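Local coordinates for protein cyclohexadienyl dehydratase (Synthetic construct, PDB 5JOS) that probably catalyses the dehydration of prephenate and arogenate on the route to phenylalanine, with the fold of periplasmic solute-binding proteins, at residues E145-E150 / K202-S207; V164-E169 / D176-D181; D104-F109 / G235-L240. One frame throughout, in Å; residues are numbered along the deposited sequence.

Interaction 1: E145-E150 / K202-S207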
loop_
_atom_site.group_PDB
_atom_site.type_symbol
_atom_site.label_atom_id
_atom_site.label_comp_id
_atom_site.label_asym_id
_atom_site.label_seq_id
_atom_site.Cartn_x
_atom_site.Cartn_y
_atom_site.Cartn_z
ATOM N N GLU A 145 -5.887 -19.371 -6.857
ATOM C CA GLU A 145 -5.745 -20.768 -6.962
ATOM C C GLU A 145 -4.274 -21.156 -7.305
ATOM O O GLU A 145 -3.637 -22.036 -6.677
ATOM C CB GLU A 145 -6.731 -21.318 -8.015
ATOM C CG GLU A 145 -6.419 -22.826 -8.228
ATOM C CD GLU A 145 -7.430 -23.588 -9.078
ATOM O OE1 GLU A 145 -8.193 -22.959 -9.876
ATOM O OE2 GLU A 145 -7.402 -24.836 -8.899
ATOM N N LYS A 146 -3.729 -20.477 -8.283
ATOM C CA LYS A 146 -2.342 -20.726 -8.676
ATOM C C LYS A 146 -1.326 -20.469 -7.522
ATOM O O LYS A 146 -0.384 -21.211 -7.322
ATOM C CB LYS A 146 -2.096 -19.847 -9.902
ATOM C CG LYS A 146 -0.695 -19.767 -10.441
ATOM C CD LYS A 146 -0.519 -18.383 -11.099
ATOM C CE LYS A 146 0.236 -18.419 -12.410
ATOM N NZ LYS A 146 1.448 -19.268 -12.337
ATOM N N PHE A 147 -1.529 -19.469 -6.696
ATOM C CA PHE A 147 -0.627 -19.279 -5.569
ATOM C C PHE A 147 -0.690 -20.525 -4.641
ATOM O O PHE A 147 0.328 -21.041 -4.116
ATOM C CB PHE A 147 -1.039 -18.040 -4.739
ATOM C CG PHE A 147 -0.157 -17.793 -3.585
ATOM C CD1 PHE A 147 -0.399 -18.425 -2.364
ATOM C CD2 PHE A 147 0.934 -16.922 -3.699
ATOM C CE1 PHE A 147 0.455 -18.216 -1.275
ATOM C CE2 PHE A 147 1.779 -16.730 -2.613
ATOM C CZ PHE A 147 1.523 -17.348 -1.403
ATOM N N ALA A 148 -1.905 -21.000 -4.407
ATOM C CA ALA A 148 -2.054 -22.097 -3.480
ATOM C C ALA A 148 -1.401 -23.392 -3.988
ATOM O O ALA A 148 -0.795 -24.118 -3.205
ATOM C CB ALA A 148 -3.510 -22.346 -3.171
ATOM N N ARG A 149 -1.567 -23.653 -5.284
ATOM C CA ARG A 149 -1.051 -24.875 -5.934
ATOM C C ARG A 149 0.443 -24.785 -6.000
ATOM O O ARG A 149 1.123 -25.777 -5.822
ATOM C CB ARG A 149 -1.696 -25.126 -7.312
ATOM C CG ARG A 149 -3.202 -25.398 -7.078
ATOM C CD ARG A 149 -3.858 -26.114 -8.203
ATOM N NE ARG A 149 -5.293 -26.252 -8.008
ATOM C CZ ARG A 149 -5.892 -27.061 -7.145
ATOM N NH1 ARG A 149 -5.189 -27.833 -6.371
ATOM N NH2 ARG A 149 -7.215 -27.144 -7.076
ATOM N N GLU A 150 0.948 -23.566 -6.139
ATOM C CA GLU A 150 2.368 -23.398 -6.175
ATOM C C GLU A 150 3.004 -23.462 -4.796
ATOM O O GLU A 150 3.953 -24.175 -4.648
ATOM C CB GLU A 150 2.770 -22.129 -6.884
ATOM C CG GLU A 150 4.276 -21.858 -6.776
ATOM C CD GLU A 150 4.742 -20.748 -7.706
ATOM O OE1 GLU A 150 3.900 -20.211 -8.465
ATOM O OE2 GLU A 150 5.962 -20.410 -7.686
ATOM N N LYS A 202 7.391 -12.248 1.089
ATOM C CA LYS A 202 7.440 -13.141 -0.069
ATOM C C LYS A 202 7.157 -14.534 0.457
ATOM O O LYS A 202 7.449 -14.834 1.577
ATOM C CB LYS A 202 8.832 -13.168 -0.670
ATOM C CG LYS A 202 9.421 -11.797 -1.005
ATOM C CD LYS A 202 8.619 -11.108 -2.110
ATOM C CE LYS A 202 9.483 -10.172 -2.960
ATOM N NZ LYS A 202 8.865 -10.032 -4.315
ATOM N N PRO A 203 6.587 -15.396 -0.346
ATOM C CA PRO A 203 6.197 -15.173 -1.710
ATOM C C PRO A 203 4.826 -14.500 -1.810
ATOM O O PRO A 203 4.288 -14.351 -2.892
ATOM C CB PRO A 203 6.175 -16.617 -2.266
ATOM C CG PRO A 203 5.717 -17.461 -1.092
ATOM C CD PRO A 203 6.449 -16.818 0.074
ATOM N N PHE A 204 4.192 -14.146 -0.695
ATOM C CA PHE A 204 2.792 -13.661 -0.778
ATOM C C PHE A 204 2.732 -12.281 -1.478
ATOM O O PHE A 204 1.931 -12.056 -2.386
ATOM C CB PHE A 204 2.192 -13.562 0.617
ATOM C CG PHE A 204 1.889 -14.881 1.268
ATOM C CD1 PHE A 204 2.869 -15.625 1.927
ATOM C CD2 PHE A 204 0.600 -15.397 1.245
ATOM C CE1 PHE A 204 2.555 -16.876 2.515
ATOM C CE2 PHE A 204 0.280 -16.613 1.852
ATOM C CZ PHE A 204 1.259 -17.351 2.493
ATOM N N THR A 205 3.633 -11.404 -1.067
ATOM C CA THR A 205 3.717 -10.048 -1.600
ATOM C C THR A 205 4.338 -10.077 -2.979
ATOM O O THR A 205 5.106 -10.936 -3.248
ATOM C CB THR A 205 4.574 -9.165 -0.745
ATOM O OG1 THR A 205 5.842 -9.718 -0.654
ATOM C CG2 THR A 205 4.022 -9.032 0.612
ATOM N N HIS A 206 3.872 -9.227 -3.885
ATOM C CA HIS A 206 4.428 -9.182 -5.237
ATOM C C HIS A 206 4.493 -7.787 -5.772
ATOM O O HIS A 206 4.941 -7.579 -6.858
ATOM C CB HIS A 206 3.658 -10.080 -6.241
ATOM C CG HIS A 206 2.194 -9.802 -6.368
ATOM N ND1 HIS A 206 1.664 -8.561 -6.656
ATOM C CD2 HIS A 206 1.140 -10.646 -6.310
ATOM C CE1 HIS A 206 0.351 -8.640 -6.687
ATOM N NE2 HIS A 206 0.018 -9.903 -6.510
ATOM N N SER A 207 3.938 -6.833 -5.054
ATOM C CA SER A 207 3.979 -5.485 -5.447
ATOM C C SER A 207 4.298 -4.521 -4.291
ATOM O O SER A 207 4.364 -4.882 -3.138
ATOM C CB SER A 207 2.672 -5.054 -6.084
ATOM O OG SER A 207 2.291 -5.936 -7.103
#
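Phe147 sets the outer corner of its ring over one face of Phe204, with Phe147 CZ 3.4 Å above that ring's plane and displaced toward the rim. The planes are inclined at 43° with the centroids 4.7 Å apart, so the pair meets obliquely. The edge of Phe147 is met by the carbonyl of Pro203, with Pro203 O 3.5 Å from Phe147 CE2, while the ring of Pro203, which follows a cis peptide bond, brings its CG to 4.2 Å from Phe147 CZ. Because CG of Phe147 stands anti to the backbone N (chi1 -180°), the ring reaches straight out from helix 143-151 to the loop ahead of strand 205-213. Leu126 and Ile129 of helix 126-129 also pack on Phe204. With an alanine in place of Phe204, the flat support beneath Phe147 CZ would be gone, and the Phe147 ring would probably face a gap and be freer to tilt. Phe147 of helix 143-151 thus packs on the turn before strand 205-213, an arrangement consistent with the two-lobed fold of family 3 solute-binding proteins.

Interaction 2: V164-E169 / D176-D181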
loop_
_atom_site.group_PDB
_atom_site.type_symbol
_atom_site.label_atom_id
_atom_site.label_comp_id
_atom_site.label_asym_id
_atom_site.label_seq_id
_atom_site.Cartn_x
_atom_site.Cartn_y
_atom_site.Cartn_z
ATOM N N VAL A 164 -19.056 -17.103 -4.439
ATOM C CA VAL A 164 -19.370 -17.721 -3.182
ATOM C C VAL A 164 -18.718 -16.832 -2.152
ATOM O O VAL A 164 -17.616 -16.379 -2.340
ATOM C CB VAL A 164 -18.767 -19.169 -3.100
ATOM C CG1 VAL A 164 -18.681 -19.698 -1.674
ATOM C CG2 VAL A 164 -19.585 -20.138 -3.952
ATOM N N GLU A 165 -19.332 -16.652 -0.988
ATOM C CA GLU A 165 -18.642 -15.918 0.073
ATOM C C GLU A 165 -17.643 -16.760 0.825
ATOM O O GLU A 165 -17.896 -17.232 1.933
ATOM C CB GLU A 165 -19.686 -15.331 1.053
ATOM C CG GLU A 165 -20.651 -14.425 0.353
ATOM C CD GLU A 165 -21.557 -13.679 1.329
ATOM O OE1 GLU A 165 -22.120 -14.329 2.224
ATOM O OE2 GLU A 165 -21.599 -12.430 1.233
ATOM N N ILE A 166 -16.441 -16.853 0.275
ATOM C CA ILE A 166 -15.432 -17.712 0.852
ATOM C C ILE A 166 -15.013 -17.231 2.185
ATOM O O ILE A 166 -14.684 -18.041 3.037
ATOM C CB ILE A 166 -14.245 -17.812 -0.114
ATOM C CG1 ILE A 166 -14.719 -18.364 -1.470
ATOM C CG2 ILE A 166 -13.212 -18.765 0.410
ATOM C CD1 ILE A 166 -13.686 -18.203 -2.589
ATOM N N PHE A 167 -15.044 -15.902 2.397
ATOM C CA PHE A 167 -14.607 -15.367 3.678
ATOM C C PHE A 167 -15.434 -15.930 4.840
ATOM O O PHE A 167 -14.959 -16.109 5.951
ATOM C CB PHE A 167 -14.623 -13.831 3.675
ATOM C CG PHE A 167 -15.969 -13.233 3.638
ATOM C CD1 PHE A 167 -16.607 -12.923 4.790
ATOM C CD2 PHE A 167 -16.603 -12.988 2.445
ATOM C CE1 PHE A 167 -17.903 -12.370 4.810
ATOM C CE2 PHE A 167 -17.862 -12.445 2.425
ATOM C CZ PHE A 167 -18.534 -12.130 3.601
ATOM N N GLN A 168 -16.708 -16.161 4.553
ATOM C CA GLN A 168 -17.637 -16.672 5.524
ATOM C C GLN A 168 -17.418 -18.146 5.821
ATOM O O GLN A 168 -17.712 -18.606 6.932
ATOM C CB GLN A 168 -19.053 -16.444 4.997
ATOM C CG GLN A 168 -20.084 -16.729 6.011
ATOM C CD GLN A 168 -19.825 -15.990 7.324
ATOM O OE1 GLN A 168 -19.667 -14.751 7.333
ATOM N NE2 GLN A 168 -19.769 -16.756 8.442
ATOM N N GLU A 169 -16.874 -18.893 4.853
ATOM C CA GLU A 169 -16.415 -20.253 5.145
ATOM C C GLU A 169 -15.309 -20.242 6.182
ATOM O O GLU A 169 -15.232 -21.146 6.981
ATOM C CB GLU A 169 -15.852 -20.926 3.905
ATOM C CG GLU A 169 -16.866 -21.090 2.781
ATOM C CD GLU A 169 -18.046 -21.884 3.213
ATOM O OE1 GLU A 169 -17.853 -23.018 3.629
ATOM O OE2 GLU A 169 -19.170 -21.356 3.188
ATOM N N ASP A 176 -9.911 -22.771 6.851
ATOM C CA ASP A 176 -8.977 -22.128 7.798
ATOM C C ASP A 176 -8.260 -20.877 7.282
ATOM O O ASP A 176 -7.897 -19.985 8.073
ATOM C CB ASP A 176 -7.855 -23.117 8.104
ATOM C CG ASP A 176 -8.369 -24.344 8.863
ATOM O OD1 ASP A 176 -9.166 -24.109 9.769
ATOM O OD2 ASP A 176 -8.087 -25.490 8.505
ATOM N N VAL A 177 -7.977 -20.861 5.983
ATOM C CA VAL A 177 -7.220 -19.755 5.367
ATOM C C VAL A 177 -7.744 -19.503 3.968
ATOM O O VAL A 177 -7.722 -20.408 3.131
ATOM C CB VAL A 177 -5.755 -20.144 5.190
ATOM C CG1 VAL A 177 -4.980 -19.005 4.494
ATOM C CG2 VAL A 177 -5.066 -20.545 6.519
ATOM N N MET A 178 -8.183 -18.261 3.690
ATOM C CA MET A 178 -8.582 -17.866 2.350
ATOM C C MET A 178 -7.431 -17.083 1.763
ATOM O O MET A 178 -6.910 -16.222 2.443
ATOM C CB MET A 178 -9.850 -16.995 2.398
ATOM C CG MET A 178 -10.205 -16.459 1.022
ATOM S SD MET A 178 -11.609 -15.368 1.281
ATOM C CE MET A 178 -11.756 -14.731 -0.385
ATOM N N ILE A 179 -6.990 -17.445 0.547
ATOM C CA ILE A 179 -5.997 -16.701 -0.198
ATOM C C ILE A 179 -6.680 -15.777 -1.123
ATOM O O ILE A 179 -7.495 -16.224 -1.920
ATOM C CB ILE A 179 -5.085 -17.596 -1.070
ATOM C CG1 ILE A 179 -4.432 -18.618 -0.195
ATOM C CG2 ILE A 179 -4.061 -16.803 -1.818
ATOM C CD1 ILE A 179 -3.514 -18.079 0.890
ATOM N N THR A 180 -6.348 -14.472 -0.997
ATOM C CA THR A 180 -6.970 -13.464 -1.822
ATOM C C THR A 180 -6.042 -12.260 -1.938
ATOM O O THR A 180 -5.094 -12.156 -1.173
ATOM C CB THR A 180 -8.331 -13.102 -1.214
ATOM O OG1 THR A 180 -9.042 -12.237 -2.076
ATOM C CG2 THR A 180 -8.169 -12.455 0.070
ATOM N N ASP A 181 -6.331 -11.334 -2.858
ATOM C CA ASP A 181 -5.605 -10.053 -2.884
ATOM C C ASP A 181 -5.639 -9.317 -1.571
ATOM O O ASP A 181 -6.645 -9.338 -0.870
ATOM C CB ASP A 181 -6.133 -9.098 -3.947
ATOM C CG ASP A 181 -5.860 -9.585 -5.352
ATOM O OD1 ASP A 181 -4.904 -10.299 -5.611
ATOM O OD2 ASP A 181 -6.624 -9.245 -6.216
#
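Apolar contacts between Ile166 and Met178 make up most of this junction. The gamma-methyl CG2 of Ile166 lies 3.8 Å from Met178 CG, and Ile166 CB sits 4.0 Å from the terminal methyl CE of Met178. The two side chains cross at about a right angle. Met178 is extended along its whole length (chi1 174°), which carries its thioether from the strand up to the start of the helix. There Met178 SD also comes within 4.1 Å of Phe167 CB, while chi1 of 69° turns the Phe167 ring aside from the methionine, to where it stacks on Tyr188 and touches Leu114.

The sulfur makes the second kind of contact, with backbone: Met178 SD is 3.7 Å from Phe167 N, resting against the first turn of helix 166-171.

Polar interactions hold the flanks and do not cross the interface. An inverse gamma turn centred on Glu165 leads into the helix, closed by a weak backbone bond from Ile166 N to Val164 O, and Glu169 forms a salt bridge with Arg174 in the short connection to the strand. Just before the strand Asp176 OD1 is shared by Arg116 and Arg135, two positive groups that would probably favour its charged form.

Strands 156-159 and 177-181 run parallel in one mixed sheet, with strand 135-138 between them, and helix 166-171 joins them. Ile166 and Met178 thus fasten the helix of a beta-alpha-beta crossover to its sheet, as in the alpha/beta lobes of periplasmic binding proteins.

Interaction 3: D104-F109 / G235-L240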
loop_
_atom_site.group_PDB
_atom_site.type_symbol
_atom_site.label_atom_id
_atom_site.label_comp_id
_atom_site.label_asym_id
_atom_site.label_seq_id
_atom_site.Cartn_x
_atom_site.Cartn_y
_atom_site.Cartn_z
ATOM N N ASP A 104 11.593 4.609 -2.013
ATOM C CA ASP A 104 11.526 3.287 -1.444
ATOM C C ASP A 104 10.064 2.984 -1.027
ATOM O O ASP A 104 9.273 3.902 -0.802
ATOM C CB ASP A 104 12.414 3.170 -0.212
ATOM C CG ASP A 104 13.849 3.334 -0.523
ATOM O OD1 ASP A 104 14.270 2.990 -1.609
ATOM O OD2 ASP A 104 14.563 3.780 0.361
ATOM N N PRO A 105 9.729 1.711 -0.908
ATOM C CA PRO A 105 8.326 1.338 -0.780
ATOM C C PRO A 105 7.865 1.590 0.606
ATOM O O PRO A 105 8.611 1.459 1.525
ATOM C CB PRO A 105 8.332 -0.139 -1.145
ATOM C CG PRO A 105 9.750 -0.600 -0.948
ATOM C CD PRO A 105 10.581 0.574 -1.337
ATOM N N TYR A 106 6.658 2.073 0.787
ATOM C CA TYR A 106 6.138 2.183 2.139
ATOM C C TYR A 106 5.079 1.129 2.509
ATOM O O TYR A 106 4.617 1.076 3.664
ATOM C CB TYR A 106 5.542 3.580 2.385
ATOM C CG TYR A 106 4.407 3.948 1.511
ATOM C CD1 TYR A 106 4.630 4.521 0.293
ATOM C CD2 TYR A 106 3.099 3.764 1.897
ATOM C CE1 TYR A 106 3.579 4.834 -0.545
ATOM C CE2 TYR A 106 2.055 4.097 1.076
ATOM C CZ TYR A 106 2.310 4.683 -0.129
ATOM O OH TYR A 106 1.317 5.108 -0.966
ATOM N N MET A 107 4.704 0.321 1.521
ATOM C CA MET A 107 3.866 -0.816 1.731
ATOM C C MET A 107 4.156 -1.854 0.685
ATOM O O MET A 107 4.391 -1.536 -0.520
ATOM C CB MET A 107 2.386 -0.384 1.591
ATOM C CG MET A 107 1.451 -1.446 2.118
ATOM S SD MET A 107 -0.209 -0.829 1.830
ATOM C CE MET A 107 -0.169 0.571 2.984
ATOM N N THR A 108 4.117 -3.107 1.115
ATOM C CA THR A 108 4.156 -4.258 0.196
ATOM C C THR A 108 2.836 -5.006 0.197
ATOM O O THR A 108 2.138 -4.982 1.180
ATOM C CB THR A 108 5.282 -5.204 0.505
ATOM O OG1 THR A 108 5.194 -5.627 1.857
ATOM C CG2 THR A 108 6.653 -4.448 0.402
ATOM N N PHE A 109 2.442 -5.528 -0.936
ATOM C CA PHE A 109 1.205 -6.222 -1.014
ATOM C C PHE A 109 1.181 -7.265 -2.100
ATOM O O PHE A 109 2.091 -7.325 -2.895
ATOM C CB PHE A 109 0.069 -5.192 -1.187
ATOM C CG PHE A 109 -0.014 -4.521 -2.528
ATOM C CD1 PHE A 109 0.705 -3.367 -2.786
ATOM C CD2 PHE A 109 -0.860 -4.965 -3.466
ATOM C CE1 PHE A 109 0.614 -2.748 -4.011
ATOM C CE2 PHE A 109 -0.976 -4.354 -4.698
ATOM C CZ PHE A 109 -0.244 -3.226 -4.965
ATOM N N GLY A 235 7.901 4.579 14.233
ATOM C CA GLY A 235 6.627 3.880 14.485
ATOM C C GLY A 235 5.448 4.543 13.819
ATOM O O GLY A 235 4.318 4.101 13.989
ATOM N N THR A 236 5.699 5.580 13.035
ATOM C CA THR A 236 4.601 6.310 12.447
ATOM C C THR A 236 3.885 5.452 11.400
ATOM O O THR A 236 2.671 5.521 11.316
ATOM C CB THR A 236 5.098 7.617 11.808
ATOM O OG1 THR A 236 6.046 8.182 12.706
ATOM C CG2 THR A 236 3.920 8.584 11.558
ATOM N N TYR A 237 4.594 4.653 10.602
ATOM C CA TYR A 237 3.856 3.822 9.654
ATOM C C TYR A 237 3.019 2.739 10.396
ATOM O O TYR A 237 1.927 2.380 9.923
ATOM C CB TYR A 237 4.689 3.175 8.545
ATOM C CG TYR A 237 4.871 4.113 7.353
ATOM C CD1 TYR A 237 3.850 4.326 6.460
ATOM C CD2 TYR A 237 6.027 4.856 7.172
ATOM C CE1 TYR A 237 3.950 5.223 5.414
ATOM C CE2 TYR A 237 6.127 5.777 6.101
ATOM C CZ TYR A 237 5.093 5.928 5.219
ATOM O OH TYR A 237 5.109 6.739 4.106
ATOM N N GLU A 238 3.502 2.229 11.495
ATOM C CA GLU A 238 2.720 1.249 12.232
ATOM C C GLU A 238 1.362 1.848 12.631
ATOM O O GLU A 238 0.348 1.203 12.496
ATOM C CB GLU A 238 3.424 0.820 13.516
ATOM C CG GLU A 238 4.487 -0.198 13.297
ATOM C CD GLU A 238 5.350 -0.396 14.532
ATOM O OE1 GLU A 238 6.572 -0.607 14.341
ATOM O OE2 GLU A 238 4.829 -0.312 15.683
ATOM N N LYS A 239 1.373 3.084 13.131
ATOM C CA LYS A 239 0.145 3.742 13.617
ATOM C C LYS A 239 -0.786 4.016 12.446
ATOM O O LYS A 239 -1.976 3.867 12.533
ATOM C CB LYS A 239 0.468 5.068 14.303
ATOM C CG LYS A 239 0.539 4.932 15.789
ATOM C CD LYS A 239 1.909 4.498 16.266
ATOM C CE LYS A 239 2.313 5.340 17.470
ATOM N NZ LYS A 239 3.745 5.139 17.839
ATOM N N LEU A 240 -0.218 4.381 11.332
ATOM C CA LEU A 240 -0.993 4.564 10.134
ATOM C C LEU A 240 -1.628 3.285 9.625
ATOM O O LEU A 240 -2.780 3.287 9.158
ATOM C CB LEU A 240 -0.105 5.132 9.028
ATOM C CG LEU A 240 0.357 6.579 9.220
ATOM C CD1 LEU A 240 1.306 6.937 8.054
ATOM C CD2 LEU A 240 -0.865 7.461 9.173
#
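Tyr106 and Tyr237 turn their rings to within 25° of parallel but slide them so far apart, with centroids separated by 5.9 Å, that they hardly overlap. The outer end of Tyr237 therefore comes against the root of Tyr106: Tyr237 OH is 3.6 Å from Tyr106 CB, and Tyr237 CZ is 3.7 Å from the same carbon. A little farther along, Tyr237 CE1 approaches Tyr106 CD2 at 3.9 Å, where the two rings begin to pass. No hydrogen bond links the two side chains.

The first torsion of Tyr106 (chi1 61°) places CG between the backbone N and the carbonyl carbon. This turns the ring past the tyrosine of the helix, so that the CB of Tyr106, and not its hydroxyl, receives Tyr237. The phenol of Tyr237 projects from the opening turn of helix 236-245, and its hydroxyl is hydrogen-bonded to the hydroxyl of Tyr211, which also stacks on the Tyr106 ring, so the three tyrosines form one aromatic cluster. Farther along the same helix, Tyr241 OH is hydrogen-bonded to Tyr106 O.

Gly235 ends the preceding helix 218-233 as the C-prime residue of a Schellman motif, and its positive phi of 95° lets the chain turn directly into helix 236-245. That helix also packs on helix 48-60, Tyr237 touching Val52. A C-terminal helix laid beside the lead-in to strand 107-109, probably near the hinge, is consistent with a type II periplasmic-binding-protein fold.

Overall arrangement
Interactions 1 and 2, with centres 15 Å apart, share the core of one lobe: Ile179, beside Met178 on the strand, brings its CG2 to 4.0 Å from Phe147 CD1 and its CD1 to 4.2 Å from Phe204 CE2. Interaction 3 lies 21 Å from interaction 1, centre to centre, and joins it through the sheet of strands 107-109 and 205-213. There a classic beta bulge directs His206 N and Ser207 N to Phe109 O, at 2.8 and 2.9 Å, both probable hydrogen bonds. Interactions 2 and 3 do not touch, their nearest atoms being about 7 Å apart. Interaction 2 lies near the bound benzoic acid, about 9 Å from the Ile166 side chain.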